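Local coordinates for protein endoglucanase A (Clostridium acetobutylicum, PDB 3IK2) that probably hydrolyses internal beta-1,4-glucosidic bonds of cellulose and related glucans, as a family 44 glycoside hydrolase built on a TIM-like barrel, at residues H88-L92 with S169-K173. Residues are numbered along the deposited sequence; the frame is centred on the assembly and turned at random.
Sequences HDKSL and SKGIK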
loop_
_atom_site.group_PDB
_atom_site.type_symbol
_atom_site.label_atom_id
_atom_site.label_comp_id
_atom_site.label_asym_id
_atom_site.label_seq_id
_atom_site.Cartn_x
_atom_site.Cartn_y
_atom_site.Cartn_z
ATOM N N HIS A 88 5.114 10.464 12.756
ATOM C CA HIS A 88 6.504 10.166 12.355
ATOM C C HIS A 88 7.428 9.851 13.529
ATOM O O HIS A 88 8.365 9.070 13.385
ATOM C CB HIS A 88 7.118 11.254 11.467
ATOM C CG HIS A 88 8.459 10.865 10.899
ATOM N ND1 HIS A 88 8.649 9.721 10.157
ATOM C CD2 HIS A 88 9.668 11.471 10.963
ATOM C CE1 HIS A 88 9.920 9.625 9.809
ATOM N NE2 HIS A 88 10.558 10.684 10.274
ATOM N N ASP A 89 7.164 10.459 14.682
ATOM C CA ASP A 89 7.891 10.119 15.915
ATOM C C ASP A 89 7.736 8.641 16.274
ATOM O O ASP A 89 8.700 8.013 16.733
ATOM C CB ASP A 89 7.380 10.953 17.097
ATOM C CG ASP A 89 7.935 12.350 17.117
ATOM O OD1 ASP A 89 8.759 12.703 16.246
ATOM O OD2 ASP A 89 7.526 13.121 18.001
ATOM N N LYS A 90 6.512 8.114 16.098
ATOM C CA LYS A 90 6.232 6.714 16.364
ATOM C C LYS A 90 6.925 5.817 15.336
ATOM O O LYS A 90 7.487 4.806 15.702
ATOM C CB LYS A 90 4.725 6.462 16.418
ATOM C CG LYS A 90 4.326 5.184 17.176
ATOM C CD LYS A 90 2.776 5.061 17.215
ATOM C CE LYS A 90 2.288 3.677 17.650
ATOM N NZ LYS A 90 0.757 3.471 17.360
ATOM N N SER A 91 6.911 6.208 14.059
ATOM C CA SER A 91 7.691 5.508 13.033
ATOM C C SER A 91 9.138 5.371 13.482
ATOM O O SER A 91 9.702 4.301 13.402
ATOM C CB SER A 91 7.646 6.248 11.672
ATOM O OG SER A 91 6.439 5.999 10.967
ATOM N N LEU A 92 9.742 6.468 13.924
ATOM C CA LEU A 92 11.148 6.462 14.379
ATOM C C LEU A 92 11.407 5.601 15.639
ATOM O O LEU A 92 12.398 4.861 15.690
ATOM C CB LEU A 92 11.646 7.889 14.579
ATOM C CG LEU A 92 11.794 8.708 13.286
ATOM C CD1 LEU A 92 11.993 10.180 13.602
ATOM C CD2 LEU A 92 12.913 8.201 12.376
ATOM N N SER A 169 18.802 9.925 8.234
ATOM C CA SER A 169 18.194 8.837 9.051
ATOM C C SER A 169 16.776 9.126 9.617
ATOM O O SER A 169 15.987 8.199 9.858
ATOM C CB SER A 169 19.149 8.370 10.177
ATOM O OG SER A 169 19.687 9.465 10.918
ATOM N N LYS A 170 16.438 10.388 9.814
ATOM C CA LYS A 170 15.172 10.703 10.515
ATOM C C LYS A 170 14.090 11.321 9.627
ATOM O O LYS A 170 12.928 11.438 10.060
ATOM C CB LYS A 170 15.436 11.582 11.740
ATOM C CG LYS A 170 16.346 10.914 12.746
ATOM C CD LYS A 170 16.443 11.731 14.020
ATOM C CE LYS A 170 17.453 11.116 14.981
ATOM N NZ LYS A 170 18.867 11.353 14.535
ATOM N N GLY A 171 14.463 11.689 8.397
ATOM C CA GLY A 171 13.583 12.434 7.480
ATOM C C GLY A 171 12.355 11.620 7.070
ATOM O O GLY A 171 12.425 10.411 6.991
ATOM N N ILE A 172 11.234 12.292 6.825
ATOM C CA ILE A 172 10.050 11.658 6.232
ATOM C C ILE A 172 10.411 11.408 4.775
ATOM O O ILE A 172 10.853 12.315 4.069
ATOM C CB ILE A 172 8.768 12.559 6.402
ATOM C CG1 ILE A 172 8.370 12.637 7.880
ATOM C CG2 ILE A 172 7.580 12.093 5.489
ATOM C CD1 ILE A 172 7.368 13.787 8.196
ATOM N N LYS A 173 10.259 10.168 4.329
ATOM C CA LYS A 173 10.727 9.812 3.015
ATOM C C LYS A 173 9.756 10.116 1.879
ATOM O O LYS A 173 10.207 10.449 0.773
ATOM C CB LYS A 173 11.178 8.358 2.993
ATOM C CG LYS A 173 12.575 8.123 3.575
ATOM C CD LYS A 173 12.975 6.669 3.449
ATOM C CE LYS A 173 14.394 6.417 4.002
ATOM N NZ LYS A 173 14.399 6.368 5.503
#
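His88 reaches from helix 82-93 to the backbone of Lys170 and the side chain of Ile172. The contact lies in the TIM-like barrel of this family 44 glycoside hydrolase. It joins the helix that precedes strand 99-103 to the loop that leads into the adjacent parallel strand 174-177. The tight part is the His88 ring. His88 holds CG anti to its own backbone N (chi1 -172°), and this carries the ring across to the loop. CG1 of Ile172 sits over the centre of one face, 3.5 Å from the ring centroid, in a CH-pi contact. CG of Leu92 lies on the opposite side, nearer the ring's margin than its centre. ND1 is hydrogen-bonded with Ser99 OG and NE2 with Lys170 O, and together the two bonds set the ring's rotation. Tyr163 of helix 152-163 also meets the ring edge-to-face. The outer part is looser. Leu92 CD2 lies 3.9 Å from Lys170 CA. These side chains run roughly perpendicular, and the amino end of exposed Lys170 heads off from the helix. At the ring edge, His88 NE2 donates to Lys170 O at 169°, nearly straight; the 2.5 Å between them is unusually short, its exact value doubtful.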